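PDB 6NP3: aminoglycoside N(3)-acetyltransferase from Enterobacter cloacae, which transfers the acetyl group of acetyl-CoA to the 3-amino group of 2-deoxystreptamine antibiotics such as gentamicin, and so probably confers resistance to them. Local coordinates for residues R112-M121 with V132-Y141; W62-H73 with R184-L192. One frame throughout, in Å; residues are numbered along the deposited sequence.

Contact 1: R112-M121 with V132-Y141. Unlike the reference sequence in segment 112-121: Ser114 (reference Thr). With LLL ((2R,3R,4R,5R)-2-((1S,2S,3R,4S,6R)-4,6-diamino-3-((2R,3R,6S)-3-amino-6-(aminomethyl)-tetrahydro-2H-pyran-2-yloxy)-2-hydr oxycyclohexyloxy)-5-methyl-4-(methylamino)-tetrahydro-2H-pyran-3,5-diol), chain B.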
loop_
_atom_site.group_PDB
_atom_site.type_symbol
_atom_site.label_atom_id
_atom_site.label_comp_id
_atom_site.label_asym_id
_atom_site.label_seq_id
_atom_site.Cartn_x
_atom_site.Cartn_y
_atom_site.Cartn_z
ATOM N N ARG A 112 11.343 -8.319 -2.933
ATOM C CA ARG A 112 12.031 -7.609 -1.877
ATOM C C ARG A 112 11.007 -7.014 -0.919
ATOM O O ARG A 112 9.867 -6.725 -1.294
ATOM C CB ARG A 112 12.898 -6.508 -2.473
ATOM C CG ARG A 112 13.906 -7.006 -3.476
ATOM C CD ARG A 112 14.921 -7.969 -2.883
ATOM N NE ARG A 112 16.036 -8.084 -3.814
ATOM C CZ ARG A 112 17.179 -7.415 -3.702
ATOM N NH1 ARG A 112 17.389 -6.607 -2.671
ATOM N NH2 ARG A 112 18.124 -7.575 -4.613
ATOM N N ARG A 113 11.426 -6.810 0.326
ATOM C CA ARG A 113 10.514 -6.390 1.386
ATOM C C ARG A 113 11.093 -5.214 2.153
ATOM O O ARG A 113 12.264 -5.250 2.541
ATOM C CB ARG A 113 10.274 -7.554 2.361
ATOM C CG ARG A 113 9.368 -7.281 3.564
ATOM C CD ARG A 113 8.014 -7.795 3.278
ATOM N NE ARG A 113 6.994 -7.772 4.324
ATOM C CZ ARG A 113 6.620 -8.819 5.052
ATOM N NH1 ARG A 113 7.255 -9.998 4.961
ATOM N NH2 ARG A 113 5.574 -8.669 5.871
ATOM N N SER A 114 10.275 -4.192 2.410
ATOM C CA SER A 114 10.778 -3.033 3.131
ATOM C C SER A 114 10.823 -3.296 4.634
ATOM O O SER A 114 10.111 -4.145 5.172
ATOM C CB SER A 114 9.981 -1.781 2.800
ATOM O OG SER A 114 8.779 -1.708 3.555
ATOM N N ALA A 115 11.636 -2.495 5.303
ATOM C CA ALA A 115 12.013 -2.682 6.695
ATOM C C ALA A 115 11.033 -2.114 7.714
ATOM O O ALA A 115 11.235 -2.339 8.912
ATOM C CB ALA A 115 13.383 -2.031 6.911
ATOM N N HIS A 116 10.054 -1.330 7.313
ATOM C CA HIS A 116 9.097 -0.766 8.259
ATOM C C HIS A 116 8.057 -1.818 8.595
ATOM O O HIS A 116 7.316 -2.258 7.713
ATOM C CB HIS A 116 8.444 0.440 7.618
ATOM C CG HIS A 116 7.682 1.289 8.560
ATOM N ND1 HIS A 116 6.646 0.826 9.341
ATOM C CD2 HIS A 116 7.793 2.613 8.809
ATOM C CE1 HIS A 116 6.160 1.839 10.032
ATOM N NE2 HIS A 116 6.829 2.935 9.715
ATOM N N PRO A 117 8.002 -2.280 9.844
ATOM C CA PRO A 117 7.179 -3.465 10.102
ATOM C C PRO A 117 5.698 -3.239 9.876
ATOM O O PRO A 117 5.021 -4.118 9.341
ATOM C CB PRO A 117 7.524 -3.829 11.552
ATOM C CG PRO A 117 8.869 -3.301 11.758
ATOM C CD PRO A 117 8.862 -1.976 10.999
ATOM N N ASP A 118 5.182 -2.067 10.230
ATOM C CA ASP A 118 3.759 -1.798 10.086
ATOM C C ASP A 118 3.400 -1.330 8.686
ATOM O O ASP A 118 2.323 -1.663 8.189
ATOM C CB ASP A 118 3.283 -0.780 11.131
ATOM C CG ASP A 118 1.793 -0.687 11.179
ATOM O OD1 ASP A 118 1.119 -1.674 11.583
ATOM O OD2 ASP A 118 1.263 0.368 10.779
ATOM N N ALA A 119 4.254 -0.517 8.072
ATOM C CA ALA A 119 4.031 -0.003 6.727
ATOM C C ALA A 119 4.707 -0.839 5.643
ATOM O O ALA A 119 4.811 -0.388 4.499
ATOM C CB ALA A 119 4.525 1.443 6.652
ATOM N N SER A 120 5.027 -2.087 5.922
ATOM C CA SER A 120 5.922 -2.817 5.051
ATOM C C SER A 120 5.396 -2.932 3.631
ATOM O O SER A 120 4.234 -3.250 3.394
ATOM C CB SER A 120 6.161 -4.208 5.617
ATOM O OG SER A 120 7.161 -4.910 4.888
ATOM N N MET A 121 6.312 -2.740 2.686
ATOM C CA MET A 121 6.026 -2.769 1.259
ATOM C C MET A 121 6.837 -3.866 0.579
ATOM O O MET A 121 8.027 -4.036 0.864
ATOM C CB MET A 121 6.432 -1.428 0.632
ATOM C CG MET A 121 5.758 -0.209 1.217
ATOM S SD MET A 121 4.116 0.029 0.575
ATOM C CE MET A 121 3.505 1.257 1.717
ATOM N N VAL A 132 12.258 -0.444 -2.219
ATOM C CA VAL A 132 11.903 -0.807 -0.855
ATOM C C VAL A 132 12.783 -0.207 0.229
ATOM O O VAL A 132 12.413 -0.286 1.408
ATOM C CB VAL A 132 11.824 -2.323 -0.600
ATOM C CG1 VAL A 132 10.778 -2.984 -1.494
ATOM C CG2 VAL A 132 13.187 -3.006 -0.757
ATOM N N ALA A 133 13.926 0.393 -0.108
ATOM C CA ALA A 133 14.827 0.933 0.919
ATOM C C ALA A 133 15.300 2.310 0.489
ATOM O O ALA A 133 15.608 2.509 -0.695
ATOM C CB ALA A 133 16.044 0.015 1.101
ATOM N N PRO A 134 15.391 3.270 1.419
ATOM C CA PRO A 134 15.109 3.116 2.845
ATOM C C PRO A 134 13.608 3.088 3.149
ATOM O O PRO A 134 12.777 3.620 2.406
ATOM C CB PRO A 134 15.738 4.370 3.450
ATOM C CG PRO A 134 15.630 5.413 2.345
ATOM C CD PRO A 134 15.902 4.616 1.086
ATOM N N HIS A 135 13.273 2.491 4.281
ATOM C CA HIS A 135 11.908 2.595 4.784
ATOM C C HIS A 135 12.007 2.657 6.312
ATOM O O HIS A 135 11.866 1.658 7.025
ATOM C CB HIS A 135 11.007 1.469 4.323
ATOM C CG HIS A 135 9.575 1.806 4.465
ATOM N ND1 HIS A 135 8.579 0.920 4.136
ATOM C CD2 HIS A 135 8.965 2.959 4.832
ATOM C CE1 HIS A 135 7.411 1.510 4.303
ATOM N NE2 HIS A 135 7.615 2.740 4.746
ATOM N N GLU A 136 12.168 3.858 6.825
ATOM C CA GLU A 136 12.502 4.056 8.229
ATOM C C GLU A 136 11.272 4.360 9.061
ATOM O O GLU A 136 10.285 4.928 8.584
ATOM C CB GLU A 136 13.541 5.178 8.366
ATOM C CG GLU A 136 14.885 4.714 7.791
ATOM C CD GLU A 136 15.868 5.831 7.513
ATOM O OE1 GLU A 136 15.563 6.994 7.824
ATOM O OE2 GLU A 136 16.952 5.537 6.970
ATOM N N MET A 137 11.355 3.976 10.326
ATOM C CA MET A 137 10.362 4.416 11.285
ATOM C C MET A 137 10.276 5.933 11.247
ATOM O O MET A 137 11.286 6.638 11.189
ATOM C CB MET A 137 10.729 3.899 12.678
ATOM C CG MET A 137 10.588 2.385 12.761
ATOM S SD MET A 137 8.873 1.842 12.942
ATOM C CE MET A 137 8.650 2.179 14.665
ATOM N N GLY A 138 9.054 6.434 11.230
ATOM C CA GLY A 138 8.822 7.847 11.103
ATOM C C GLY A 138 8.571 8.309 9.686
ATOM O O GLY A 138 8.254 9.491 9.489
ATOM N N ALA A 139 8.702 7.414 8.705
ATOM C CA ALA A 139 8.510 7.710 7.294
ATOM C C ALA A 139 7.670 6.602 6.662
ATOM O O ALA A 139 8.073 5.923 5.718
ATOM C CB ALA A 139 9.845 7.860 6.569
ATOM N N ALA A 140 6.448 6.434 7.154
ATOM C CA ALA A 140 5.649 5.293 6.727
ATOM C C ALA A 140 5.204 5.413 5.273
ATOM O O ALA A 140 5.445 4.503 4.467
ATOM C CB ALA A 140 4.457 5.108 7.652
ATOM N N TYR A 141 4.520 6.526 4.929
ATOM C CA TYR A 141 3.945 6.722 3.605
ATOM C C TYR A 141 4.327 8.042 2.982
ATOM O O TYR A 141 3.876 8.327 1.869
ATOM C CB TYR A 141 2.407 6.648 3.646
ATOM C CG TYR A 141 1.945 5.444 4.435
ATOM C CD1 TYR A 141 2.077 4.158 3.921
ATOM C CD2 TYR A 141 1.460 5.571 5.722
ATOM C CE1 TYR A 141 1.700 3.049 4.646
ATOM C CE2 TYR A 141 1.083 4.451 6.451
ATOM C CZ TYR A 141 1.217 3.200 5.902
ATOM O OH TYR A 141 0.880 2.082 6.627
HETATM C C11 LLL B . -8.444 1.227 7.061
HETATM O O11 LLL B . -7.309 1.657 6.266
HETATM C C21 LLL B . -9.410 0.515 6.118
HETATM N N21 LLL B . -8.637 -0.468 5.366
HETATM C C31 LLL B . -9.946 1.468 5.115
HETATM C C41 LLL B . -10.691 2.570 5.852
HETATM C C51 LLL B . -9.721 3.223 6.830
HETATM O O51 LLL B . -9.175 2.269 7.699
HETATM C C61 LLL B . -10.438 4.254 7.674
HETATM N N61 LLL B . -9.469 4.839 8.600
HETATM C C12 LLL B . -3.220 1.764 7.290
HETATM N N12 LLL B . -1.898 2.104 7.797
HETATM C C22 LLL B . -3.768 2.863 6.379
HETATM C C32 LLL B . -5.103 2.388 5.842
HETATM N N32 LLL B . -5.650 3.407 4.942
HETATM C C42 LLL B . -6.137 2.128 6.938
HETATM C C52 LLL B . -5.560 1.136 7.949
HETATM O O52 LLL B . -6.443 1.057 9.044
HETATM C C62 LLL B . -4.193 1.550 8.457
HETATM O O62 LLL B . -3.682 0.500 9.256
HETATM C C13 LLL B . -3.221 0.832 10.567
HETATM C C23 LLL B . -2.098 -0.151 10.891
HETATM O O23 LLL B . -1.131 -0.066 9.865
HETATM C C33 LLL B . -2.631 -1.596 10.906
HETATM N N33 LLL B . -1.558 -2.522 11.332
HETATM C C43 LLL B . -3.828 -1.668 11.877
HETATM O O43 LLL B . -3.306 -1.504 13.180
HETATM C C53 LLL B . -4.847 -0.570 11.555
HETATM O O53 LLL B . -4.271 0.716 11.547
HETATM C C83 LLL B . -4.534 -3.023 11.749
HETATM C C93 LLL B . -1.387 -3.617 10.353
HETATM O O HOH W 1 13.613 -1.087 3.713
HETATM O O HOH W 2 12.235 0.586 9.543
HETATM O O HOH W 3 6.415 5.408 10.976
HETATM O O HOH W 4 2.067 2.472 9.111
#

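Contact 2: W62-H73 with R184-L192. With LLL ((2R,3R,4R,5R)-2-((1S,2S,3R,4S,6R)-4,6-diamino-3-((2R,3R,6S)-3-amino-6-(aminomethyl)-tetrahydro-2H-pyran-2-yloxy)-2-hydr oxycyclohexyloxy)-5-methyl-4-(methylamino)-tetrahydro-2H-pyran-3,5-diol), chain B.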
loop_
_atom_site.group_PDB
_atom_site.type_symbol
_atom_site.label_atom_id
_atom_site.label_comp_id
_atom_site.label_asym_id
_atom_site.label_seq_id
_atom_site.Cartn_x
_atom_site.Cartn_y
_atom_site.Cartn_z
ATOM N N TRP A 62 2.139 -6.362 7.996
ATOM C CA TRP A 62 2.597 -7.493 8.801
ATOM C C TRP A 62 1.407 -7.975 9.617
ATOM O O TRP A 62 0.800 -7.191 10.360
ATOM C CB TRP A 62 3.709 -7.030 9.729
ATOM C CG TRP A 62 4.279 -8.061 10.668
ATOM C CD1 TRP A 62 4.241 -9.420 10.549
ATOM C CD2 TRP A 62 5.005 -7.788 11.847
ATOM N NE1 TRP A 62 4.898 -10.009 11.599
ATOM C CE2 TRP A 62 5.402 -9.026 12.395
ATOM C CE3 TRP A 62 5.397 -6.619 12.474
ATOM C CZ2 TRP A 62 6.110 -9.123 13.574
ATOM C CZ3 TRP A 62 6.121 -6.716 13.639
ATOM C CH2 TRP A 62 6.475 -7.960 14.175
ATOM N N ARG A 63 1.105 -9.272 9.495
ATOM C CA ARG A 63 0.033 -9.908 10.263
ATOM C C ARG A 63 0.122 -9.594 11.747
ATOM O O ARG A 63 -0.897 -9.342 12.399
ATOM C CB ARG A 63 0.119 -11.419 10.056
ATOM C CG ARG A 63 -0.989 -12.217 10.721
ATOM C CD ARG A 63 -0.655 -13.699 10.693
ATOM N NE ARG A 63 0.291 -14.050 11.746
ATOM C CZ ARG A 63 0.738 -15.281 11.970
ATOM N NH1 ARG A 63 0.348 -16.280 11.199
ATOM N NH2 ARG A 63 1.591 -15.507 12.955
ATOM N N ASP A 64 1.333 -9.573 12.284
ATOM C CA ASP A 64 1.546 -9.467 13.725
ATOM C C ASP A 64 2.128 -8.111 14.121
ATOM O O ASP A 64 2.766 -7.976 15.163
ATOM C CB ASP A 64 2.403 -10.632 14.228
ATOM C CG ASP A 64 1.788 -11.984 13.910
ATOM O OD1 ASP A 64 0.567 -12.118 14.065
ATOM O OD2 ASP A 64 2.524 -12.894 13.488
ATOM N N SER A 65 1.831 -7.074 13.368
ATOM C CA SER A 65 2.290 -5.762 13.773
ATOM C C SER A 65 1.661 -5.386 15.117
ATOM O O SER A 65 0.433 -5.419 15.245
ATOM C CB SER A 65 1.855 -4.752 12.726
ATOM O OG SER A 65 2.145 -3.467 13.221
ATOM N N PRO A 66 2.453 -4.995 16.121
ATOM C CA PRO A 66 1.911 -4.601 17.426
ATOM C C PRO A 66 1.471 -3.135 17.481
ATOM O O PRO A 66 1.749 -2.417 18.452
ATOM C CB PRO A 66 3.076 -4.878 18.371
ATOM C CG PRO A 66 4.284 -4.566 17.558
ATOM C CD PRO A 66 3.926 -4.991 16.142
ATOM N N TYR A 67 0.751 -2.703 16.442
ATOM C CA TYR A 67 0.323 -1.314 16.334
ATOM C C TYR A 67 -0.637 -0.948 17.456
ATOM O O TYR A 67 -0.371 -0.039 18.247
ATOM C CB TYR A 67 -0.307 -1.098 14.952
ATOM C CG TYR A 67 -0.666 0.320 14.631
ATOM C CD1 TYR A 67 -1.919 0.835 14.953
ATOM C CD2 TYR A 67 0.232 1.140 13.978
ATOM C CE1 TYR A 67 -2.254 2.150 14.636
ATOM C CE2 TYR A 67 -0.088 2.444 13.662
ATOM C CZ TYR A 67 -1.328 2.948 13.997
ATOM O OH TYR A 67 -1.633 4.266 13.675
ATOM N N GLU A 68 -1.788 -1.609 17.507
ATOM C CA GLU A 68 -2.755 -1.270 18.542
ATOM C C GLU A 68 -2.176 -1.481 19.936
ATOM O O GLU A 68 -2.474 -0.712 20.857
ATOM C CB GLU A 68 -4.017 -2.105 18.366
ATOM C CG GLU A 68 -5.004 -1.566 17.332
ATOM C CD GLU A 68 -4.782 -2.105 15.932
ATOM O OE1 GLU A 68 -4.065 -3.110 15.773
ATOM O OE2 GLU A 68 -5.333 -1.519 14.982
ATOM N N GLN A 69 -1.334 -2.499 20.102
ATOM C CA GLN A 69 -0.812 -2.859 21.410
ATOM C C GLN A 69 0.193 -1.852 21.934
ATOM O O GLN A 69 0.426 -1.812 23.144
ATOM C CB GLN A 69 -0.156 -4.241 21.318
ATOM C CG GLN A 69 -1.118 -5.387 20.987
ATOM C CD GLN A 69 -1.295 -5.641 19.495
ATOM O OE1 GLN A 69 -1.014 -4.785 18.656
ATOM N NE2 GLN A 69 -1.791 -6.830 19.163
ATOM N N THR A 70 0.807 -1.050 21.058
ATOM C CA THR A 70 1.791 -0.065 21.481
ATOM C C THR A 70 1.318 1.365 21.244
ATOM O O THR A 70 2.020 2.306 21.627
ATOM C CB THR A 70 3.135 -0.299 20.785
ATOM O OG1 THR A 70 2.992 -0.034 19.386
ATOM C CG2 THR A 70 3.631 -1.702 21.022
ATOM N N LEU A 71 0.171 1.545 20.601
ATOM C CA LEU A 71 -0.285 2.865 20.192
ATOM C C LEU A 71 -0.485 3.760 21.409
ATOM O O LEU A 71 -1.138 3.370 22.382
ATOM C CB LEU A 71 -1.618 2.712 19.486
ATOM C CG LEU A 71 -1.956 3.492 18.219
ATOM C CD1 LEU A 71 -3.487 3.787 18.235
ATOM C CD2 LEU A 71 -1.199 4.749 17.964
ATOM N N GLY A 72 0.078 4.967 21.358
ATOM C CA GLY A 72 -0.124 5.933 22.416
ATOM C C GLY A 72 0.811 5.803 23.596
ATOM O O GLY A 72 0.746 6.638 24.513
ATOM N N HIS A 73 1.672 4.796 23.617
ATOM C CA HIS A 73 2.607 4.598 24.715
ATOM C C HIS A 73 3.972 5.153 24.344
ATOM O O HIS A 73 4.376 5.111 23.183
ATOM C CB HIS A 73 2.735 3.109 25.061
ATOM C CG HIS A 73 1.453 2.481 25.499
ATOM N ND1 HIS A 73 0.961 2.625 26.779
ATOM C CD2 HIS A 73 0.562 1.704 24.839
ATOM C CE1 HIS A 73 -0.179 1.971 26.884
ATOM N NE2 HIS A 73 -0.444 1.400 25.723
ATOM N N ARG A 184 -1.055 13.035 14.657
ATOM C CA ARG A 184 0.083 12.140 14.729
ATOM C C ARG A 184 -0.206 11.021 15.723
ATOM O O ARG A 184 -1.089 11.119 16.582
ATOM C CB ARG A 184 1.375 12.892 15.070
ATOM C CG ARG A 184 1.741 13.877 13.975
ATOM C CD ARG A 184 2.997 14.629 14.262
ATOM N NE ARG A 184 4.183 13.785 14.339
ATOM C CZ ARG A 184 4.853 13.342 13.280
ATOM N NH1 ARG A 184 4.415 13.601 12.055
ATOM N NH2 ARG A 184 5.928 12.586 13.440
ATOM N N VAL A 185 0.519 9.926 15.550
ATOM C CA VAL A 185 0.419 8.764 16.420
ATOM C C VAL A 185 1.822 8.395 16.867
ATOM O O VAL A 185 2.807 8.651 16.168
ATOM C CB VAL A 185 -0.235 7.542 15.734
ATOM C CG1 VAL A 185 -1.707 7.770 15.515
ATOM C CG2 VAL A 185 0.459 7.189 14.423
ATOM N N THR A 186 1.907 7.773 18.037
ATOM C CA THR A 186 3.147 7.179 18.516
ATOM C C THR A 186 2.945 5.678 18.685
ATOM O O THR A 186 1.920 5.239 19.212
ATOM C CB THR A 186 3.577 7.830 19.842
ATOM O OG1 THR A 186 3.913 9.208 19.620
ATOM C CG2 THR A 186 4.768 7.106 20.452
ATOM N N TYR A 187 3.885 4.885 18.192
ATOM C CA TYR A 187 3.808 3.439 18.347
ATOM C C TYR A 187 5.224 2.893 18.351
ATOM O O TYR A 187 6.185 3.617 18.090
ATOM C CB TYR A 187 2.918 2.816 17.279
ATOM C CG TYR A 187 3.276 3.150 15.853
ATOM C CD1 TYR A 187 4.259 2.449 15.189
ATOM C CD2 TYR A 187 2.603 4.140 15.161
ATOM C CE1 TYR A 187 4.574 2.741 13.857
ATOM C CE2 TYR A 187 2.896 4.426 13.842
ATOM C CZ TYR A 187 3.901 3.743 13.213
ATOM O OH TYR A 187 4.207 4.007 11.893
ATOM N N SER A 188 5.341 1.598 18.640
ATOM C CA SER A 188 6.624 0.934 18.763
ATOM C C SER A 188 6.620 -0.336 17.943
ATOM O O SER A 188 5.635 -1.079 17.943
ATOM C CB SER A 188 6.897 0.565 20.222
ATOM O OG SER A 188 6.924 1.721 21.045
ATOM N N MET A 189 7.733 -0.579 17.271
ATOM C CA MET A 189 7.899 -1.784 16.487
ATOM C C MET A 189 9.191 -2.484 16.869
ATOM O O MET A 189 10.211 -1.832 17.112
ATOM C CB MET A 189 7.950 -1.450 14.987
ATOM C CG MET A 189 6.657 -0.858 14.432
ATOM S SD MET A 189 5.376 -2.122 14.269
ATOM C CE MET A 189 3.962 -1.277 15.043
ATOM N N PRO A 190 9.197 -3.816 16.843
ATOM C CA PRO A 190 10.421 -4.573 17.139
ATOM C C PRO A 190 11.147 -4.925 15.851
ATOM O O PRO A 190 10.606 -5.651 15.002
ATOM C CB PRO A 190 9.877 -5.812 17.860
ATOM C CG PRO A 190 8.543 -6.054 17.219
ATOM C CD PRO A 190 8.029 -4.700 16.699
ATOM N N LEU A 191 12.335 -4.354 15.669
ATOM C CA LEU A 191 13.115 -4.541 14.450
ATOM C C LEU A 191 14.262 -5.507 14.717
ATOM O O LEU A 191 14.655 -5.728 15.866
ATOM C CB LEU A 191 13.715 -3.216 13.978
ATOM C CG LEU A 191 12.831 -1.998 13.794
ATOM C CD1 LEU A 191 13.646 -0.837 13.229
ATOM C CD2 LEU A 191 11.672 -2.314 12.895
ATOM N N LEU A 192 14.829 -6.049 13.642
ATOM C CA LEU A 192 16.085 -6.789 13.715
ATOM C C LEU A 192 17.215 -5.853 13.310
ATOM O O LEU A 192 17.152 -5.219 12.251
ATOM C CB LEU A 192 16.084 -8.007 12.790
ATOM C CG LEU A 192 15.300 -9.223 13.273
ATOM C CD1 LEU A 192 15.283 -10.278 12.178
ATOM C CD2 LEU A 192 15.869 -9.775 14.565
HETATM C C11 LLL B . -8.444 1.227 7.061
HETATM O O11 LLL B . -7.309 1.657 6.266
HETATM C C21 LLL B . -9.410 0.515 6.118
HETATM N N21 LLL B . -8.637 -0.468 5.366
HETATM C C31 LLL B . -9.946 1.468 5.115
HETATM C C41 LLL B . -10.691 2.570 5.852
HETATM C C51 LLL B . -9.721 3.223 6.830
HETATM O O51 LLL B . -9.175 2.269 7.699
HETATM C C61 LLL B . -10.438 4.254 7.674
HETATM N N61 LLL B . -9.469 4.839 8.600
HETATM C C12 LLL B . -3.220 1.764 7.290
HETATM N N12 LLL B . -1.898 2.104 7.797
HETATM C C22 LLL B . -3.768 2.863 6.379
HETATM C C32 LLL B . -5.103 2.388 5.842
HETATM N N32 LLL B . -5.650 3.407 4.942
HETATM C C42 LLL B . -6.137 2.128 6.938
HETATM C C52 LLL B . -5.560 1.136 7.949
HETATM O O52 LLL B . -6.443 1.057 9.044
HETATM C C62 LLL B . -4.193 1.550 8.457
HETATM O O62 LLL B . -3.682 0.500 9.256
HETATM C C13 LLL B . -3.221 0.832 10.567
HETATM C C23 LLL B . -2.098 -0.151 10.891
HETATM O O23 LLL B . -1.131 -0.066 9.865
HETATM C C33 LLL B . -2.631 -1.596 10.906
HETATM N N33 LLL B . -1.558 -2.522 11.332
HETATM C C43 LLL B . -3.828 -1.668 11.877
HETATM O O43 LLL B . -3.306 -1.504 13.180
HETATM C C53 LLL B . -4.847 -0.570 11.555
HETATM O O53 LLL B . -4.271 0.716 11.547
HETATM C C83 LLL B . -4.534 -3.023 11.749
HETATM C C93 LLL B . -1.387 -3.617 10.353
HETATM O O HOH W 5 4.724 2.877 21.693
#

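Contact 1: R112-M121 with V132-Y141
Residues 112-121 run beside 132-141 with CA atoms 4.7 Å apart at Ser114 and Val132 and 5.5 Å apart at Ala119 and Ala140, and the backbones are joined through waters, one of which accepts from Ala115 N and donates to Val132 O. With its CG anti to the backbone N (chi1 -162°), the His135 ring reaches in between Ser114 and Ala119. In the modelled conformer of Ser114, OG and His135 ND1 are hydrogen-bonded (2.7 Å) and OG also accepts from Met121 N; His135 NE2 donates to Ala140 O (2.8 Å), which helps to fix the ring's rotation. His116 CB lies 3.5 Å from the centroid of the His135 ring, almost on its normal, a CH-pi contact. The His116 ring is itself packed between Ala119 CB on one face and Met137 SD on the other. At the antibiotic end, Asp118 takes gentamicin N33 on OD1 and O23 on OD2 (2.6 Å), and Tyr141 OH accepts from N12 (3.0 Å); a water links OD2 to the Tyr141 hydroxyl. Strand 184-193 packs on His116, Pro117 and Met137, helix 146-151 lies against Met121 and His135, and Arg112 pairs with Ala123 of the neighbouring strand 121-124.

Contact 2: W62-H73 with R184-L192
One wall of the aminoglycoside pocket is built here, where the short helix 67-70 and its flanking turns lie against strand 184-192 of the two-stranded antiparallel sheet. Tyr67 faces the antibiotic and the strand at once. Its ring has gentamicin C23 over one face, and its CE2 lies over the face of Tyr187, 3.5 Å from CD2, the two ring planes inclined at 44°. Placing CG anti to the backbone N (chi1 -174°) swings the phenol along the strand until OH meets the methyl CG2 of Val185 (3.7 Å). Next along the helix, Glu68 OE2 accepts a hydrogen bond from gentamicin O43 (2.7 Å). Two hydrogen bonds cross: Ser188 N to the Thr70 hydroxyl OG1 (3.0 Å, 170°), and, backbone to backbone, Gly72 N of the type II turn 70-73 to Thr186 O (2.8 Å). A water that donates to Thr70 O and His73 O accepts from Ser188 OG, itself also hydrogen-bonded to Thr201 OG1. Further on, the bent chain of Met189 brings its CE to 3.4 Å from Ser65 OG, which is hydrogen-bonded to Asp118. Pro66 CG touches Pro190 CD (3.8 Å), and Pro190 CD also approaches the edge of the Trp62 indole. Strand 196-205 pairs with 184-192 through Val185, Tyr187 and Met189, while helix 78-83 packs on Gln69 and Thr70.

Overall arrangement
Contacts 1 and 2 lie with centres about 13 Å apart on the same side of the chain's centre, and both segments of contact 1 fall in sequence between those of contact 2. They touch directly: Asp118 OD1 probably hydrogen-bonds to Ser65 OG (2.6 Å), which would help to position a carboxylate that binds gentamicin, and Asp118 OD2 is 3.4 Å from Tyr67 CD2. Pro117 also packs on Leu191. Both contacts hold the sugar that carries N33, O23 and O43, and contact 1 also reaches the deoxystreptamine amine N12. His171, seen to bind acetyl-CoA, meets the Tyr141 ring, and with Ser207 and Asn208 adds further hydrogen bonds to the antibiotic.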